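Local atomic coordinates of DUF1116 domain-containing protein (Enterococcus faecalis, PDB entry 3CLQ), a protein that is of unknown function but belongs to the AllG family, which suggests a relationship to a subunit of oxamate carbamoyltransferase. Residues M41-L47 against G107-P111; N194-S198 against D230-G234; G264-G268 against F280-A284. All blocks are in the same frame, centred on the assembly; numbering follows the deposited sequence.

Contact 1. Residues M41-L47 against G107-P111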
loop_
_atom_site.group_PDB
_atom_site.type_symbol
_atom_site.label_atom_id
_atom_site.label_comp_id
_atom_site.label_asym_id
_atom_site.label_seq_id
_atom_site.Cartn_x
_atom_site.Cartn_y
_atom_site.Cartn_z
HETATM N N MSE B 41 -17.237 27.924 -16.873
HETATM C CA MSE B 41 -18.060 26.850 -17.399
HETATM C C MSE B 41 -19.393 27.370 -17.958
HETATM O O MSE B 41 -19.996 28.294 -17.418
HETATM C CB MSE B 41 -18.343 25.844 -16.291
HETATM C CG MSE B 41 -18.625 24.453 -16.794
HETATM SE SE MSE B 41 -16.985 23.595 -17.382
HETATM C CE MSE B 41 -17.660 21.787 -17.721
ATOM N N THR B 42 -19.857 26.771 -19.041
ATOM C CA THR B 42 -21.218 27.004 -19.482
ATOM C C THR B 42 -21.808 25.635 -19.787
ATOM O O THR B 42 -21.072 24.647 -19.848
ATOM C CB THR B 42 -21.266 27.912 -20.717
ATOM O OG1 THR B 42 -20.883 27.162 -21.871
ATOM C CG2 THR B 42 -20.328 29.101 -20.545
ATOM N N GLU B 43 -23.123 25.559 -19.980
ATOM C CA GLU B 43 -23.762 24.256 -20.164
ATOM C C GLU B 43 -23.446 23.625 -21.516
ATOM O O GLU B 43 -23.682 22.438 -21.731
ATOM C CB GLU B 43 -25.275 24.345 -19.957
ATOM C CG GLU B 43 -25.889 22.987 -19.589
ATOM C CD GLU B 43 -27.154 23.111 -18.746
ATOM O OE1 GLU B 43 -28.129 23.773 -19.201
ATOM O OE2 GLU B 43 -27.161 22.532 -17.627
ATOM N N THR B 44 -22.911 24.434 -22.423
ATOM C CA THR B 44 -22.570 23.976 -23.759
ATOM C C THR B 44 -21.047 23.940 -23.909
ATOM O O THR B 44 -20.509 24.139 -24.998
ATOM C CB THR B 44 -23.211 24.882 -24.848
ATOM O OG1 THR B 44 -22.574 26.165 -24.860
ATOM C CG2 THR B 44 -24.700 25.074 -24.580
ATOM N N THR B 45 -20.355 23.685 -22.808
ATOM C CA THR B 45 -18.908 23.721 -22.807
ATOM C C THR B 45 -18.424 22.331 -22.497
ATOM O O THR B 45 -18.864 21.748 -21.514
ATOM C CB THR B 45 -18.379 24.633 -21.683
ATOM O OG1 THR B 45 -18.246 25.971 -22.160
ATOM C CG2 THR B 45 -17.027 24.173 -21.220
ATOM N N ILE B 46 -17.543 21.767 -23.316
ATOM C CA ILE B 46 -16.940 20.512 -22.887
ATOM C C ILE B 46 -15.426 20.433 -23.042
ATOM O O ILE B 46 -14.852 20.939 -24.016
ATOM C CB ILE B 46 -17.692 19.238 -23.368
ATOM C CG1 ILE B 46 -17.217 18.763 -24.714
ATOM C CG2 ILE B 46 -19.207 19.438 -23.383
ATOM C CD1 ILE B 46 -18.069 17.618 -25.178
ATOM N N LEU B 47 -14.803 19.828 -22.026
ATOM C CA LEU B 47 -13.359 19.810 -21.862
ATOM C C LEU B 47 -12.783 18.476 -22.264
ATOM O O LEU B 47 -13.425 17.440 -22.112
ATOM C CB LEU B 47 -12.982 20.079 -20.402
ATOM C CG LEU B 47 -13.838 21.146 -19.722
ATOM C CD1 LEU B 47 -13.263 21.561 -18.390
ATOM C CD2 LEU B 47 -13.989 22.358 -20.642
ATOM N N GLY B 107 -10.084 12.498 -21.417
ATOM C CA GLY B 107 -10.151 13.604 -20.474
ATOM C C GLY B 107 -11.444 14.387 -20.559
ATOM O O GLY B 107 -11.606 15.427 -19.899
ATOM N N VAL B 108 -12.379 13.888 -21.358
ATOM C CA VAL B 108 -13.595 14.644 -21.606
ATOM C C VAL B 108 -14.307 14.871 -20.301
ATOM O O VAL B 108 -14.386 13.976 -19.464
ATOM C CB VAL B 108 -14.530 13.956 -22.586
ATOM C CG1 VAL B 108 -15.801 14.764 -22.732
ATOM C CG2 VAL B 108 -13.851 13.831 -23.919
ATOM N N THR B 109 -14.805 16.086 -20.124
ATOM C CA THR B 109 -15.422 16.472 -18.867
ATOM C C THR B 109 -16.518 17.482 -19.163
ATOM O O THR B 109 -16.245 18.551 -19.706
ATOM C CB THR B 109 -14.351 17.035 -17.927
ATOM O OG1 THR B 109 -13.310 16.071 -17.827
ATOM C CG2 THR B 109 -14.890 17.312 -16.553
ATOM N N SER B 110 -17.756 17.120 -18.842
ATOM C CA SER B 110 -18.895 17.938 -19.192
ATOM C C SER B 110 -19.588 18.419 -17.940
ATOM O O SER B 110 -19.455 17.796 -16.908
ATOM C CB SER B 110 -19.864 17.125 -20.038
ATOM O OG SER B 110 -20.686 16.308 -19.230
ATOM N N PRO B 111 -20.345 19.520 -18.030
ATOM C CA PRO B 111 -20.936 20.211 -16.883
ATOM C C PRO B 111 -21.492 19.323 -15.774
ATOM O O PRO B 111 -21.354 19.682 -14.597
ATOM C CB PRO B 111 -22.056 21.009 -17.511
ATOM C CG PRO B 111 -21.536 21.345 -18.856
ATOM C CD PRO B 111 -20.689 20.189 -19.296
#
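An isolated antiparallel beta bridge, L47 with T109, lays the loop that follows strand 92-95 against strand 45-48, which itself pairs in parallel with 92-95. The bridge is of the hydrogen-bonded kind: L47 N reaches T109 O at 3.0 Å in an almost straight bond (N-H...O 169°), and T109 N answers to L47 O, although the place of that oxygen in the model is less sure. It illustrates how a single bridge is supplemented by side-chain packing and by the ring of P111. CG of L47 rests 3.5 Å from T109 O, next to the backbone bond. On the loop itself, T109 OG1 donates to G107 O at 2.8 Å, approaching from above the carbonyl plane. Beside the bridge, I46 CG2 meets S110 CB at 4.1 Å, and helix 60-73 backs both residues, through V66 for I46 and F72 for S110. Towards P111 the pairing gives way to a ring set against the type I turn T42-T45. P111 CD comes to 3.3 Å from T45 O, and P111 CG to 3.5 Å from T42 O, so two ring carbons each lie against a backbone carbonyl oxygen. Selenomethionine M41 then folds in from the same side as L47: a bend at chi2 (75°) brings its CE methyl 3.5 Å from P111 N and 3.8 Å from P111 CD.

Contact 2. Residues N194-S198 against D230-G234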
loop_
_atom_site.group_PDB
_atom_site.type_symbol
_atom_site.label_atom_id
_atom_site.label_comp_id
_atom_site.label_asym_id
_atom_site.label_seq_id
_atom_site.Cartn_x
_atom_site.Cartn_y
_atom_site.Cartn_z
ATOM N N ASN B 194 -1.531 2.288 -9.081
ATOM C CA ASN B 194 -2.223 3.198 -8.167
ATOM C C ASN B 194 -2.885 2.465 -7.019
ATOM O O ASN B 194 -3.701 3.049 -6.290
ATOM C CB ASN B 194 -3.298 4.019 -8.920
ATOM C CG ASN B 194 -2.701 5.109 -9.799
ATOM O OD1 ASN B 194 -1.946 5.966 -9.314
ATOM N ND2 ASN B 194 -3.033 5.090 -11.088
ATOM N N VAL B 195 -2.506 1.196 -6.853
ATOM C CA VAL B 195 -3.175 0.297 -5.912
ATOM C C VAL B 195 -3.144 0.824 -4.486
ATOM O O VAL B 195 -4.194 0.902 -3.808
ATOM C CB VAL B 195 -2.579 -1.141 -5.907
ATOM C CG1 VAL B 195 -3.681 -2.148 -5.509
ATOM C CG2 VAL B 195 -2.030 -1.499 -7.257
ATOM N N ALA B 196 -1.939 1.171 -4.035
ATOM C CA ALA B 196 -1.738 1.628 -2.660
ATOM C C ALA B 196 -2.533 2.904 -2.404
ATOM O O ALA B 196 -3.319 2.981 -1.458
ATOM C CB ALA B 196 -0.294 1.855 -2.404
ATOM N N GLY B 197 -2.347 3.889 -3.284
ATOM C CA GLY B 197 -3.055 5.158 -3.198
ATOM C C GLY B 197 -4.548 4.956 -3.189
ATOM O O GLY B 197 -5.267 5.611 -2.438
ATOM N N SER B 198 -5.026 4.035 -4.010
ATOM C CA SER B 198 -6.464 3.872 -4.154
ATOM C C SER B 198 -7.027 3.277 -2.889
ATOM O O SER B 198 -8.059 3.715 -2.383
ATOM C CB SER B 198 -6.788 3.018 -5.374
ATOM O OG SER B 198 -6.716 3.813 -6.556
ATOM N N ASP B 230 -8.420 -0.930 -9.530
ATOM C CA ASP B 230 -7.485 -0.261 -8.645
ATOM C C ASP B 230 -7.164 1.159 -9.110
ATOM O O ASP B 230 -6.233 1.760 -8.627
ATOM C CB ASP B 230 -6.230 -1.107 -8.413
ATOM C CG ASP B 230 -5.389 -1.251 -9.653
ATOM O OD1 ASP B 230 -4.292 -1.892 -9.576
ATOM O OD2 ASP B 230 -5.819 -0.717 -10.701
ATOM N N TYR B 231 -7.969 1.704 -10.010
ATOM C CA TYR B 231 -7.654 2.990 -10.596
ATOM C C TYR B 231 -8.340 4.195 -9.955
ATOM O O TYR B 231 -8.170 5.321 -10.398
ATOM C CB TYR B 231 -8.003 2.978 -12.093
ATOM C CG TYR B 231 -7.498 4.199 -12.834
ATOM C CD1 TYR B 231 -6.120 4.456 -12.938
ATOM C CD2 TYR B 231 -8.388 5.099 -13.407
ATOM C CE1 TYR B 231 -5.640 5.579 -13.611
ATOM C CE2 TYR B 231 -7.924 6.247 -14.090
ATOM C CZ TYR B 231 -6.547 6.476 -14.189
ATOM O OH TYR B 231 -6.094 7.596 -14.852
ATOM N N PHE B 232 -9.131 3.980 -8.925
ATOM C CA PHE B 232 -9.904 5.095 -8.377
ATOM C C PHE B 232 -9.127 6.375 -7.971
ATOM O O PHE B 232 -9.643 7.466 -8.105
ATOM C CB PHE B 232 -10.779 4.634 -7.208
ATOM C CG PHE B 232 -11.686 5.693 -6.734
ATOM C CD1 PHE B 232 -12.755 6.111 -7.542
ATOM C CD2 PHE B 232 -11.435 6.357 -5.545
ATOM C CE1 PHE B 232 -13.598 7.142 -7.146
ATOM C CE2 PHE B 232 -12.272 7.383 -5.130
ATOM C CZ PHE B 232 -13.365 7.783 -5.940
ATOM N N SER B 233 -7.908 6.258 -7.466
ATOM C CA SER B 233 -7.149 7.437 -7.043
ATOM C C SER B 233 -6.266 8.055 -8.148
ATOM O O SER B 233 -5.600 9.083 -7.927
ATOM C CB SER B 233 -6.259 7.069 -5.857
ATOM O OG SER B 233 -5.236 6.198 -6.284
ATOM N N GLY B 234 -6.235 7.407 -9.310
ATOM C CA GLY B 234 -5.431 7.876 -10.435
ATOM C C GLY B 234 -5.692 9.339 -10.733
ATOM O O GLY B 234 -4.773 10.158 -10.700
#
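Different chi1 settings in S198 and S233 bring their hydroxyls together. In S198 the hydroxyl stands beside the backbone N with the carbonyl carbon opposite (chi1 -80°), whereas in S233 it lies between N and the carbonyl carbon (chi1 69°), and each is thereby aimed across the contact. The outcome is a small network centred on S198 OG, which takes part in three bonds. It accepts from S233 OG at 2.8 Å and from S233 N at 2.9 Å, the latter fairly straight at 160°, and it gives its own proton to D230 O at 3.0 Å from well above the carbonyl plane. A buried hydroxyl is thus gripped by one side chain and two backbone groups, which should fix its rotation. S233 OG, a donor to S198 OG, also has a weak hydrogen bond with W237 NE1.

Beside this network, the side chains of N194 and Y231 run alongside each other in the same direction, their amide and ring planes steeply inclined. N194 ND2 lies 3.7 Å from Y231 CD1 and has a weak bond to H191 O, while G234 CA covers one face of the Y231 ring near its rim. The phenol itself is held by S104 OG. On the side towards the second subunit, V195 meets the exposed D230 through CG2, 3.3 Å from D230 OD1, and through CG1, 4.0 Å from D230 CB; M186 of the second subunit packs on V195.

Taken together, this is the meeting of two helix starts: the first turn of helix 195-210, with N194 in the N-cap position, docks on D230 and the type I turn Y231-G234 that leads into helix 234-247.

Contact 3. Residues G264-G268 against F280-A284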
loop_
_atom_site.group_PDB
_atom_site.type_symbol
_atom_site.label_atom_id
_atom_site.label_comp_id
_atom_site.label_asym_id
_atom_site.label_seq_id
_atom_site.Cartn_x
_atom_site.Cartn_y
_atom_site.Cartn_z
ATOM N N GLY B 264 -3.874 12.859 -28.200
ATOM C CA GLY B 264 -3.962 11.772 -29.156
ATOM C C GLY B 264 -3.448 12.179 -30.515
ATOM O O GLY B 264 -3.314 11.336 -31.410
ATOM N N VAL B 265 -3.169 13.469 -30.685
ATOM C CA VAL B 265 -2.644 13.973 -31.942
ATOM C C VAL B 265 -1.399 14.826 -31.684
ATOM O O VAL B 265 -0.407 14.716 -32.403
ATOM C CB VAL B 265 -3.711 14.809 -32.712
ATOM C CG1 VAL B 265 -3.161 15.326 -34.028
ATOM C CG2 VAL B 265 -4.973 13.998 -32.967
ATOM N N GLU B 266 -1.453 15.681 -30.665
ATOM C CA GLU B 266 -0.341 16.578 -30.371
ATOM C C GLU B 266 0.114 16.533 -28.926
ATOM O O GLU B 266 -0.674 16.294 -28.004
ATOM C CB GLU B 266 -0.711 18.023 -30.672
ATOM C CG GLU B 266 -0.836 18.374 -32.132
ATOM C CD GLU B 266 -0.635 19.854 -32.374
ATOM O OE1 GLU B 266 -1.280 20.677 -31.684
ATOM O OE2 GLU B 266 0.180 20.195 -33.254
ATOM N N PHE B 267 1.395 16.807 -28.728
ATOM C CA PHE B 267 1.944 16.978 -27.396
ATOM C C PHE B 267 2.125 18.464 -27.137
ATOM O O PHE B 267 2.540 19.227 -28.038
ATOM C CB PHE B 267 3.278 16.291 -27.301
ATOM C CG PHE B 267 3.624 15.896 -25.950
ATOM C CD1 PHE B 267 3.454 14.584 -25.537
ATOM C CD2 PHE B 267 4.095 16.832 -25.037
ATOM C CE1 PHE B 267 3.776 14.212 -24.236
ATOM C CE2 PHE B 267 4.418 16.457 -23.750
ATOM C CZ PHE B 267 4.258 15.147 -23.364
ATOM N N GLY B 268 1.809 18.881 -25.915
ATOM C CA GLY B 268 1.803 20.289 -25.578
ATOM C C GLY B 268 2.255 20.596 -24.159
ATOM O O GLY B 268 1.823 19.964 -23.180
ATOM N N PHE B 280 3.192 25.181 -26.346
ATOM C CA PHE B 280 4.185 24.760 -27.310
ATOM C C PHE B 280 3.871 23.333 -27.669
ATOM O O PHE B 280 3.720 22.492 -26.785
ATOM C CB PHE B 280 5.578 24.885 -26.713
ATOM C CG PHE B 280 5.954 26.298 -26.418
ATOM C CD1 PHE B 280 6.483 27.101 -27.407
ATOM C CD2 PHE B 280 5.733 26.842 -25.162
ATOM C CE1 PHE B 280 6.809 28.423 -27.142
ATOM C CE2 PHE B 280 6.055 28.166 -24.893
ATOM C CZ PHE B 280 6.596 28.956 -25.884
ATOM N N THR B 281 3.780 23.065 -28.963
ATOM C CA THR B 281 3.110 21.878 -29.473
ATOM C C THR B 281 3.964 21.106 -30.461
ATOM O O THR B 281 4.654 21.683 -31.324
ATOM C CB THR B 281 1.792 22.262 -30.189
ATOM O OG1 THR B 281 2.032 23.312 -31.158
ATOM C CG2 THR B 281 0.762 22.719 -29.166
ATOM N N GLY B 282 3.926 19.788 -30.347
ATOM C CA GLY B 282 4.573 18.961 -31.348
ATOM C C GLY B 282 3.699 17.762 -31.593
ATOM O O GLY B 282 2.617 17.657 -31.030
ATOM N N PRO B 283 4.172 16.837 -32.421
ATOM C CA PRO B 283 3.479 15.598 -32.714
ATOM C C PRO B 283 3.504 14.669 -31.512
ATOM O O PRO B 283 4.564 14.448 -30.915
ATOM C CB PRO B 283 4.330 14.993 -33.837
ATOM C CG PRO B 283 5.149 16.148 -34.377
ATOM C CD PRO B 283 5.446 16.928 -33.142
ATOM N N ALA B 284 2.348 14.148 -31.129
ATOM C CA ALA B 284 2.316 13.140 -30.085
ATOM C C ALA B 284 2.991 11.870 -30.635
ATOM O O ALA B 284 2.939 11.616 -31.839
ATOM C CB ALA B 284 0.893 12.866 -29.655
#
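The carboxylate of E266 is the flat group that crosses to the partner strand, its OE1 lying 3.8 Å from both CB and CG2 of T281, an approach by contact and not by hydrogen bond. The setting is a beta hairpin, strands 266-271 and 280-283, at the margin of a four-stranded antiparallel sheet. Its two phenyl rings turn elsewhere: F267, with CG anti to the backbone N (chi1 -154°), sends its ring towards M260 and R262 of strand 257-263 and towards P404 and P405, while the ring of F280 packs on V408 and A415 of helix 407-419 and meets that of H278. What holds the strands is therefore mainly backbone. F267 and G282 form the hydrogen-bonded pair, F267 N to G282 O at 2.7 Å and G282 N to F267 O at 2.8 Å. The flanking pairs, E266 with P283 and G268 with T281, are non-hydrogen-bonded, and G268 CA instead makes a C-H...O contact to F280 O at 3.2 Å. Beyond the last bridge one more backbone bond follows, A284 N to V265 O at 3.1 Å. The methyl of the same alanine, A284 CB, lies 3.6 Å from V265 O.

Followed from the N terminus, the chain makes three closures in series, none enclosing or crossing another. Contact 1 is the longest: from 41-47 it runs through helices 60-73 and 79-87 and strand 92-95 before the loop 107-111 returns. Contact 2 closes a stretch of 31 intervening residues, mostly helical. Contact 3 is the most local, the hairpin 264-268 with 280-284, separated by 11 residues. Their centres lie 22 to 27 Å apart, and contacts 2 and 3 fall on opposite sides of the chain's centre. Contact 1 joins a loop to the edge of the strand pair 45-48/92-95, contact 2 two helix starts, and contact 3 two neighbouring strands at the margin of the antiparallel sheet.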